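Local coordinates for protein dicer Related Helicase (Caenorhabditis elegans, PDB 6M6S) that binds double-stranded RNA ends through its zinc-binding C-terminal domain and, as a RIG-I-like helicase, probably hydrolyses ATP in its helicase part, at residues B[27-32]-B[121-126]; B[31-36]-B[87-92]. One frame throughout, in Å; residues are numbered along the deposited sequence.

Contact 1: B[27-32]-B[121-126]; sequences IKKVFS and ISEAIE. With nucleotides of chain C; nucleotides of chain D.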
loop_
_atom_site.group_PDB
_atom_site.type_symbol
_atom_site.label_atom_id
_atom_site.label_comp_id
_atom_site.label_asym_id
_atom_site.label_seq_id
_atom_site.Cartn_x
_atom_site.Cartn_y
_atom_site.Cartn_z
ATOM N N ILE B 27 12.339 -12.333 7.797
ATOM C CA ILE B 27 11.213 -11.804 8.528
ATOM C C ILE B 27 10.423 -12.988 9.066
ATOM O O ILE B 27 10.120 -13.933 8.318
ATOM C CB ILE B 27 10.257 -11.054 7.600
ATOM C CG1 ILE B 27 10.998 -9.899 6.916
ATOM C CG2 ILE B 27 9.022 -10.504 8.372
ATOM C CD1 ILE B 27 11.583 -8.813 7.838
ATOM N N LYS B 28 10.118 -12.972 10.362
ATOM C CA LYS B 28 9.388 -14.100 10.977
ATOM C C LYS B 28 8.429 -13.445 11.958
ATOM O O LYS B 28 8.729 -12.330 12.469
ATOM C CB LYS B 28 10.339 -15.003 11.758
ATOM C CG LYS B 28 11.297 -15.726 10.811
ATOM C CD LYS B 28 12.518 -16.092 11.531
ATOM C CE LYS B 28 13.656 -16.279 10.562
ATOM N NZ LYS B 28 13.540 -17.566 9.874
ATOM N N LYS B 29 7.245 -14.044 12.165
ATOM C CA LYS B 29 6.212 -13.445 12.997
ATOM C C LYS B 29 6.213 -13.958 14.425
ATOM O O LYS B 29 6.355 -15.175 14.663
ATOM C CB LYS B 29 4.832 -13.848 12.466
ATOM C CG LYS B 29 4.576 -13.517 11.049
ATOM C CD LYS B 29 3.145 -13.994 10.682
ATOM C CE LYS B 29 3.024 -15.459 10.367
ATOM N NZ LYS B 29 1.731 -15.638 9.669
ATOM N N VAL B 30 5.946 -13.053 15.365
ATOM C CA VAL B 30 5.661 -13.448 16.716
ATOM C C VAL B 30 4.296 -12.857 17.059
ATOM O O VAL B 30 4.180 -11.642 17.258
ATOM C CB VAL B 30 6.714 -12.919 17.670
ATOM C CG1 VAL B 30 6.385 -13.371 19.111
ATOM C CG2 VAL B 30 8.099 -13.414 17.212
ATOM N N PHE B 31 3.266 -13.692 17.109
ATOM C CA PHE B 31 1.905 -13.193 17.355
ATOM C C PHE B 31 1.568 -11.933 16.539
ATOM O O PHE B 31 1.168 -10.868 17.071
ATOM C CB PHE B 31 1.701 -12.935 18.845
ATOM C CG PHE B 31 1.701 -14.198 19.670
ATOM C CD1 PHE B 31 0.561 -14.985 19.728
ATOM C CD2 PHE B 31 2.824 -14.586 20.374
ATOM C CE1 PHE B 31 0.540 -16.165 20.507
ATOM C CE2 PHE B 31 2.819 -15.756 21.148
ATOM C CZ PHE B 31 1.672 -16.543 21.214
ATOM N N SER B 32 1.758 -12.082 15.247
ATOM C CA SER B 32 1.440 -11.043 14.288
ATOM C C SER B 32 2.270 -9.772 14.395
ATOM O O SER B 32 1.920 -8.764 13.781
ATOM C CB SER B 32 -0.054 -10.728 14.252
ATOM O OG SER B 32 -0.796 -11.924 14.029
ATOM N N ILE B 121 5.760 -16.054 5.196
ATOM C CA ILE B 121 6.468 -15.621 6.412
ATOM C C ILE B 121 6.144 -16.648 7.482
ATOM O O ILE B 121 4.971 -16.898 7.813
ATOM C CB ILE B 121 6.001 -14.188 6.852
ATOM C CG1 ILE B 121 6.356 -13.221 5.731
ATOM C CG2 ILE B 121 6.706 -13.764 8.168
ATOM C CD1 ILE B 121 5.906 -11.790 5.967
ATOM N N SER B 122 7.179 -17.259 8.048
ATOM C CA SER B 122 6.948 -18.292 9.057
ATOM C C SER B 122 6.722 -17.663 10.473
ATOM O O SER B 122 7.109 -16.496 10.742
ATOM C CB SER B 122 8.153 -19.264 9.093
ATOM O OG SER B 122 9.310 -18.607 9.601
ATOM N N GLU B 123 6.114 -18.422 11.384
ATOM C CA GLU B 123 6.139 -18.017 12.800
ATOM C C GLU B 123 7.485 -18.356 13.421
ATOM O O GLU B 123 7.994 -19.478 13.249
ATOM C CB GLU B 123 5.010 -18.744 13.546
ATOM C CG GLU B 123 3.673 -18.451 12.849
ATOM C CD GLU B 123 2.455 -18.987 13.554
ATOM O OE1 GLU B 123 2.575 -19.990 14.314
ATOM O OE2 GLU B 123 1.352 -18.420 13.292
ATOM N N ALA B 124 8.074 -17.394 14.139
ATOM C CA ALA B 124 9.364 -17.586 14.796
ATOM C C ALA B 124 9.376 -18.755 15.740
ATOM O O ALA B 124 8.364 -19.042 16.396
ATOM C CB ALA B 124 9.743 -16.299 15.593
ATOM N N ILE B 125 10.497 -19.474 15.758
ATOM C CA ILE B 125 10.701 -20.573 16.700
ATOM C C ILE B 125 11.910 -20.201 17.549
ATOM O O ILE B 125 12.613 -19.239 17.262
ATOM C CB ILE B 125 11.049 -21.905 15.975
ATOM C CG1 ILE B 125 12.243 -21.724 15.023
ATOM C CG2 ILE B 125 9.860 -22.421 15.191
ATOM C CD1 ILE B 125 12.753 -23.067 14.474
ATOM N N GLU B 126 12.186 -20.982 18.591
ATOM C CA GLU B 126 13.371 -20.655 19.424
ATOM C C GLU B 126 14.718 -20.571 18.672
ATOM O O GLU B 126 15.524 -19.708 18.919
ATOM C CB GLU B 126 13.500 -21.634 20.594
ATOM C CG GLU B 126 13.786 -20.949 21.954
ATOM C CD GLU B 126 15.263 -20.707 22.265
ATOM O OE1 GLU B 126 16.113 -21.608 22.026
ATOM O OE2 GLU B 126 15.563 -19.600 22.791
ATOM P P C C 12 -2.079 -12.981 24.831
ATOM O OP1 C C 12 -1.522 -14.215 25.457
ATOM O OP2 C C 12 -2.726 -11.990 25.717
ATOM O "O5'" C C 12 -0.940 -12.274 23.970
ATOM C "C5'" C C 12 -0.042 -13.038 23.187
ATOM C "C4'" C C 12 0.915 -12.163 22.424
ATOM O "O4'" C C 12 0.189 -11.223 21.614
ATOM C "C3'" C C 12 1.832 -11.277 23.235
ATOM O "O3'" C C 12 2.907 -11.985 23.816
ATOM C "C2'" C C 12 2.287 -10.276 22.196
ATOM O "O2'" C C 12 3.290 -10.860 21.377
ATOM C "C1'" C C 12 1.008 -10.095 21.366
ATOM N N1 C C 12 0.292 -8.865 21.770
ATOM C C2 C C 12 0.687 -7.673 21.178
ATOM O O2 C C 12 1.573 -7.718 20.299
ATOM N N3 C C 12 0.061 -6.525 21.540
ATOM C C4 C C 12 -0.868 -6.552 22.494
ATOM N N4 C C 12 -1.436 -5.394 22.825
ATOM C C5 C C 12 -1.278 -7.756 23.130
ATOM C C6 C C 12 -0.664 -8.879 22.744
ATOM P P C D 3 0.679 -3.847 10.947
ATOM O OP1 C D 3 1.259 -4.194 9.622
ATOM O OP2 C D 3 -0.023 -2.606 11.366
ATOM O "O5'" C D 3 -0.369 -5.026 11.221
ATOM C "C5'" C D 3 -0.064 -6.380 10.916
ATOM C "C4'" C D 3 -0.979 -7.354 11.618
ATOM O "O4'" C D 3 -0.828 -7.228 13.055
ATOM C "C3'" C D 3 -2.475 -7.173 11.434
ATOM O "O3'" C D 3 -2.986 -7.526 10.157
ATOM C "C2'" C D 3 -3.022 -7.993 12.596
ATOM O "O2'" C D 3 -2.903 -9.393 12.359
ATOM C "C1'" C D 3 -2.026 -7.622 13.695
ATOM N N1 C D 3 -2.540 -6.488 14.503
ATOM C C2 C D 3 -3.428 -6.800 15.533
ATOM O O2 C D 3 -3.714 -7.989 15.745
ATOM N N3 C D 3 -3.945 -5.788 16.269
ATOM C C4 C D 3 -3.635 -4.517 16.022
ATOM N N4 C D 3 -4.187 -3.574 16.806
ATOM C C5 C D 3 -2.744 -4.173 14.965
ATOM C C6 C D 3 -2.230 -5.179 14.230
ATOM P P G D 2 1.961 0.410 14.248
ATOM O OP1 G D 2 2.189 0.808 12.821
ATOM O OP2 G D 2 0.690 0.916 14.868
ATOM O "O5'" G D 2 1.971 -1.185 14.213
ATOM C "C5'" G D 2 3.142 -1.877 13.800
ATOM C "C4'" G D 2 2.949 -3.360 13.950
ATOM O "O4'" G D 2 2.857 -3.699 15.343
ATOM C "C3'" G D 2 1.676 -3.948 13.348
ATOM O "O3'" G D 2 1.840 -4.196 11.975
ATOM C "C2'" G D 2 1.541 -5.249 14.122
ATOM O "O2'" G D 2 2.473 -6.193 13.604
ATOM C "C1'" G D 2 2.027 -4.828 15.505
ATOM N N9 G D 2 0.934 -4.426 16.407
ATOM C C8 G D 2 0.552 -3.123 16.738
ATOM N N7 G D 2 -0.437 -3.095 17.609
ATOM C C5 G D 2 -0.689 -4.448 17.872
ATOM C C6 G D 2 -1.637 -5.073 18.727
ATOM O O6 G D 2 -2.451 -4.533 19.457
ATOM N N1 G D 2 -1.571 -6.464 18.682
ATOM C C2 G D 2 -0.678 -7.185 17.917
ATOM N N2 G D 2 -0.730 -8.533 18.007
ATOM N N3 G D 2 0.214 -6.609 17.117
ATOM C C4 G D 2 0.146 -5.265 17.148
HETATM O O HOH W 1 9.908 -16.408 7.148
HETATM O O HOH W 2 11.284 -18.725 7.855
HETATM O O HOH W 3 3.162 -18.640 8.676
HETATM O O HOH W 4 6.332 -17.115 17.257
#
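Lys29 pairs in parallel with Glu123 by spending both backbone polar groups on its flanking residues. Lys29 N reaches Ser122 O at 2.8 Å, nearly straight and in the carbonyl plane, and Lys29 O takes Ala124 N at 2.9 Å, the donor tilted 29° from that carbonyl's plane. The tight part gathers round Ile121. Its CG2, set anti to the backbone N, lies 3.4 Å from Ile27 O and 3.6 Å from Lys29 CG, while the Ile27 side chain runs beside it. Val30 CG2 meets Ala124 CB at 3.7 Å. The Lys29 chain crosses Ile121 at about a right angle, and a bend at chi3 (-81°) puts CE 3.5 Å from Ile121 O; NZ goes on to a salt bridge with Glu115. Glu123 OE2 is nearby but beyond salt-bridge range. With an alanine here the ammonium is gone, and Glu115 OE2 would probably lose its charged mate and Ile121 CG2 some of its cover.

Water holds the looser side. One molecule joins Ile27 O to Ser122 N where the strands part, and another donates to both Lys29 O and Ala124 O. Lys28 NZ forms a salt bridge with Asp128, with a weak bond to a water that donates to Ser122 OG.

Past the pairing, Phe31 O accepts a hydrogen bond from N2 of G2 of chain D. The short, weakly bonded strand 122-123 edges a three-stranded mixed sheet, with 33-36 on the far side of 27-30; Trp111 of helix 111-117 packs on Ile27 and Ile121, and Phe129 of helix 126-132 on Val30 and Ala124.

Contact 2: B[31-36]-B[87-92]; sequences FSNYMV and LPQLSV. With nucleotides of chain D; nucleotides of chain C.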
loop_
_atom_site.group_PDB
_atom_site.type_symbol
_atom_site.label_atom_id
_atom_site.label_comp_id
_atom_site.label_asym_id
_atom_site.label_seq_id
_atom_site.Cartn_x
_atom_site.Cartn_y
_atom_site.Cartn_z
ATOM N N PHE B 31 3.266 -13.692 17.109
ATOM C CA PHE B 31 1.905 -13.193 17.355
ATOM C C PHE B 31 1.568 -11.933 16.539
ATOM O O PHE B 31 1.168 -10.868 17.071
ATOM C CB PHE B 31 1.701 -12.935 18.845
ATOM C CG PHE B 31 1.701 -14.198 19.670
ATOM C CD1 PHE B 31 0.561 -14.985 19.728
ATOM C CD2 PHE B 31 2.824 -14.586 20.374
ATOM C CE1 PHE B 31 0.540 -16.165 20.507
ATOM C CE2 PHE B 31 2.819 -15.756 21.148
ATOM C CZ PHE B 31 1.672 -16.543 21.214
ATOM N N SER B 32 1.758 -12.082 15.247
ATOM C CA SER B 32 1.440 -11.043 14.288
ATOM C C SER B 32 2.270 -9.772 14.395
ATOM O O SER B 32 1.920 -8.764 13.781
ATOM C CB SER B 32 -0.054 -10.728 14.252
ATOM O OG SER B 32 -0.796 -11.924 14.029
ATOM N N ASN B 33 3.410 -9.841 15.093
ATOM C CA ASN B 33 4.450 -8.834 14.977
ATOM C C ASN B 33 5.522 -9.365 14.032
ATOM O O ASN B 33 6.049 -10.455 14.280
ATOM C CB ASN B 33 5.099 -8.662 16.356
ATOM C CG ASN B 33 4.190 -7.946 17.325
ATOM O OD1 ASN B 33 4.191 -6.713 17.379
ATOM N ND2 ASN B 33 3.426 -8.702 18.104
ATOM N N TYR B 34 5.863 -8.621 12.982
ATOM C CA TYR B 34 6.713 -9.131 11.904
ATOM C C TYR B 34 8.090 -8.567 12.187
ATOM O O TYR B 34 8.307 -7.318 12.037
ATOM C CB TYR B 34 6.136 -8.673 10.545
ATOM C CG TYR B 34 4.833 -9.407 10.206
ATOM C CD1 TYR B 34 3.636 -9.071 10.850
ATOM C CD2 TYR B 34 4.768 -10.371 9.204
ATOM C CE1 TYR B 34 2.471 -9.713 10.546
ATOM C CE2 TYR B 34 3.554 -10.978 8.880
ATOM C CZ TYR B 34 2.455 -10.667 9.576
ATOM O OH TYR B 34 1.242 -11.262 9.252
ATOM N N MET B 35 8.999 -9.441 12.645
ATOM C CA MET B 35 10.284 -8.949 13.161
ATOM C C MET B 35 11.410 -9.365 12.249
ATOM O O MET B 35 11.303 -10.352 11.536
ATOM C CB MET B 35 10.548 -9.554 14.550
ATOM C CG MET B 35 9.322 -9.432 15.473
ATOM S SD MET B 35 8.738 -7.747 15.745
ATOM C CE MET B 35 10.152 -7.139 16.696
ATOM N N VAL B 36 12.553 -8.661 12.320
ATOM C CA VAL B 36 13.713 -9.057 11.521
ATOM C C VAL B 36 14.685 -9.918 12.316
ATOM O O VAL B 36 15.207 -9.483 13.374
ATOM C CB VAL B 36 14.453 -7.785 10.978
ATOM C CG1 VAL B 36 15.636 -8.233 10.062
ATOM C CG2 VAL B 36 13.501 -6.809 10.243
ATOM N N LEU B 87 14.900 -7.023 18.832
ATOM C CA LEU B 87 14.588 -7.264 17.417
ATOM C C LEU B 87 13.987 -6.035 16.801
ATOM O O LEU B 87 13.129 -5.386 17.406
ATOM C CB LEU B 87 13.543 -8.393 17.306
ATOM C CG LEU B 87 13.896 -9.767 17.869
ATOM C CD1 LEU B 87 12.659 -10.719 17.773
ATOM C CD2 LEU B 87 15.057 -10.390 17.067
ATOM N N PRO B 88 14.349 -5.720 15.546
ATOM C CA PRO B 88 13.715 -4.610 14.822
ATOM C C PRO B 88 12.375 -5.055 14.245
ATOM O O PRO B 88 12.213 -6.202 13.817
ATOM C CB PRO B 88 14.671 -4.314 13.671
ATOM C CG PRO B 88 15.907 -5.134 13.935
ATOM C CD PRO B 88 15.577 -6.261 14.892
ATOM N N GLN B 89 11.404 -4.150 14.303
ATOM C CA GLN B 89 10.156 -4.303 13.542
ATOM C C GLN B 89 10.082 -3.226 12.491
ATOM O O GLN B 89 9.847 -2.028 12.777
ATOM C CB GLN B 89 8.999 -4.157 14.506
ATOM C CG GLN B 89 7.624 -4.521 13.838
ATOM C CD GLN B 89 6.511 -4.091 14.753
ATOM O OE1 GLN B 89 6.187 -2.888 14.851
ATOM N NE2 GLN B 89 5.948 -5.053 15.483
ATOM N N LEU B 90 10.353 -3.612 11.244
ATOM C CA LEU B 90 10.237 -2.637 10.169
ATOM C C LEU B 90 8.758 -2.444 9.822
ATOM O O LEU B 90 8.012 -3.420 9.740
ATOM C CB LEU B 90 10.993 -3.122 8.962
ATOM C CG LEU B 90 12.508 -3.224 9.128
ATOM C CD1 LEU B 90 13.155 -4.002 7.968
ATOM C CD2 LEU B 90 13.043 -1.738 9.224
ATOM N N SER B 91 8.320 -1.201 9.637
ATOM C CA SER B 91 6.914 -0.906 9.326
ATOM C C SER B 91 6.709 -1.161 7.809
ATOM O O SER B 91 7.533 -0.671 7.010
ATOM C CB SER B 91 6.660 0.570 9.554
ATOM O OG SER B 91 5.336 0.893 9.076
ATOM N N VAL B 92 5.621 -1.834 7.403
ATOM C CA VAL B 92 5.408 -1.990 5.953
ATOM C C VAL B 92 5.280 -0.669 5.250
ATOM O O VAL B 92 5.566 -0.552 4.058
ATOM C CB VAL B 92 4.109 -2.708 5.553
ATOM C CG1 VAL B 92 4.311 -4.180 5.444
ATOM C CG2 VAL B 92 2.908 -2.313 6.435
ATOM P P G D 2 1.961 0.410 14.248
ATOM O OP1 G D 2 2.189 0.808 12.821
ATOM O OP2 G D 2 0.690 0.916 14.868
ATOM O "O5'" G D 2 1.971 -1.185 14.213
ATOM C "C5'" G D 2 3.142 -1.877 13.800
ATOM C "C4'" G D 2 2.949 -3.360 13.950
ATOM O "O4'" G D 2 2.857 -3.699 15.343
ATOM C "C3'" G D 2 1.676 -3.948 13.348
ATOM O "O3'" G D 2 1.840 -4.196 11.975
ATOM C "C2'" G D 2 1.541 -5.249 14.122
ATOM O "O2'" G D 2 2.473 -6.193 13.604
ATOM C "C1'" G D 2 2.027 -4.828 15.505
ATOM N N9 G D 2 0.934 -4.426 16.407
ATOM C C8 G D 2 0.552 -3.123 16.738
ATOM N N7 G D 2 -0.437 -3.095 17.609
ATOM C C5 G D 2 -0.689 -4.448 17.872
ATOM C C6 G D 2 -1.637 -5.073 18.727
ATOM O O6 G D 2 -2.451 -4.533 19.457
ATOM N N1 G D 2 -1.571 -6.464 18.682
ATOM C C2 G D 2 -0.678 -7.185 17.917
ATOM N N2 G D 2 -0.730 -8.533 18.007
ATOM N N3 G D 2 0.214 -6.609 17.117
ATOM C C4 G D 2 0.146 -5.265 17.148
ATOM P P C C 12 -2.079 -12.981 24.831
ATOM O OP1 C C 12 -1.522 -14.215 25.457
ATOM O OP2 C C 12 -2.726 -11.990 25.717
ATOM O "O5'" C C 12 -0.940 -12.274 23.970
ATOM C "C5'" C C 12 -0.042 -13.038 23.187
ATOM C "C4'" C C 12 0.915 -12.163 22.424
ATOM O "O4'" C C 12 0.189 -11.223 21.614
ATOM C "C3'" C C 12 1.832 -11.277 23.235
ATOM O "O3'" C C 12 2.907 -11.985 23.816
ATOM C "C2'" C C 12 2.287 -10.276 22.196
ATOM O "O2'" C C 12 3.290 -10.860 21.377
ATOM C "C1'" C C 12 1.008 -10.095 21.366
ATOM N N1 C C 12 0.292 -8.865 21.770
ATOM C C2 C C 12 0.687 -7.673 21.178
ATOM O O2 C C 12 1.573 -7.718 20.299
ATOM N N3 C C 12 0.061 -6.525 21.540
ATOM C C4 C C 12 -0.868 -6.552 22.494
ATOM N N4 C C 12 -1.436 -5.394 22.825
ATOM C C5 C C 12 -1.278 -7.756 23.130
ATOM C C6 C C 12 -0.664 -8.879 22.744
ATOM P P C D 3 0.679 -3.847 10.947
ATOM O OP1 C D 3 1.259 -4.194 9.622
ATOM O OP2 C D 3 -0.023 -2.606 11.366
ATOM O "O5'" C D 3 -0.369 -5.026 11.221
ATOM C "C5'" C D 3 -0.064 -6.380 10.916
ATOM C "C4'" C D 3 -0.979 -7.354 11.618
ATOM O "O4'" C D 3 -0.828 -7.228 13.055
ATOM C "C3'" C D 3 -2.475 -7.173 11.434
ATOM O "O3'" C D 3 -2.986 -7.526 10.157
ATOM C "C2'" C D 3 -3.022 -7.993 12.596
ATOM O "O2'" C D 3 -2.903 -9.393 12.359
ATOM C "C1'" C D 3 -2.026 -7.622 13.695
ATOM N N1 C D 3 -2.540 -6.488 14.503
ATOM C C2 C D 3 -3.428 -6.800 15.533
ATOM O O2 C D 3 -3.714 -7.989 15.745
ATOM N N3 C D 3 -3.945 -5.788 16.269
ATOM C C4 C D 3 -3.635 -4.517 16.022
ATOM N N4 C D 3 -4.187 -3.574 16.806
ATOM C C5 C D 3 -2.744 -4.173 14.965
ATOM C C6 C D 3 -2.230 -5.179 14.230
HETATM O O HOH W 5 9.977 -6.227 10.186
#
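Val36 N to Pro88 O is the hydrogen bond that directly joins the two backbones, 2.9 Å long, with the donor nearly along the C=O axis. The strands meet at 120°, so the contact opens quickly, and a water takes over: it donates to Tyr34 O and accepts a hydrogen bond from Leu90 N. Val36 O, buried here, has no polar partner in the model; Pro88 CD lies 3.6 Å from it.

Apolar packing fills the middle. Met35 bends at chi2 and chi3 (-58° and -68°), which folds the side chain back so that CE comes 3.7 Å from Leu87 CB and SD 3.8 Å from Gln89 CB. Beyond the hydrogen bond, Val36 CG2 touches Leu90 CD1 at 3.6 Å. Leu90 in turn lies about 8 Å, side chain to side chain, from the zinc ligands Cys14 and Cys69.

The polar side chains lie next to the RNA. Gln89, extended with CG anti to its backbone N, passes CG beside Tyr34 O and carries its amide to the ribose of G2 of chain D; its OE1 also bonds to a sugar of the RNA. There the amide lies nearly coplanar with that of Asn33, OD1 of Asn33 standing 3.1 Å from NE2 of Gln89. Asn33 ND2 gives a nearly straight bond to O2 of C12 of chain C, 3.0 Å long, and OD1 accepts one from N2 of a modified base. Ser32 O accepts one from O2' of G2 of chain D. Turned to the protein instead, Tyr34 OH bonds to Glu115, its ring stacked with Trp111.

Two amides thus edge a greasy interior: Asn33 meets the minor-groove atoms O2 and N2 of bases, and Gln89 meets sugars, consistent with a contact that depends little on sequence.

Overall arrangement
Both contacts use one short run of chain, residues 27-36: the consecutive strands 27-30 and 33-36 and the turn of Phe31 and Ser32 between them, which lies against the RNA. Contact 2 looks to the nearer partner in sequence, strand 85-90 at the edge of a four-stranded antiparallel sheet; contact 1 looks to the later strand 122-123. Their centres are 9 Å apart, and they touch: Ile121 and Lys29 pack on Tyr34, and Ile27 on Val36. The three-stranded sheet is therefore joined at one edge to the larger sheet and extended at the other, within the RIG-I-type C-terminal domain, so the turn that meets the RNA sits between the two strands that carry these contacts.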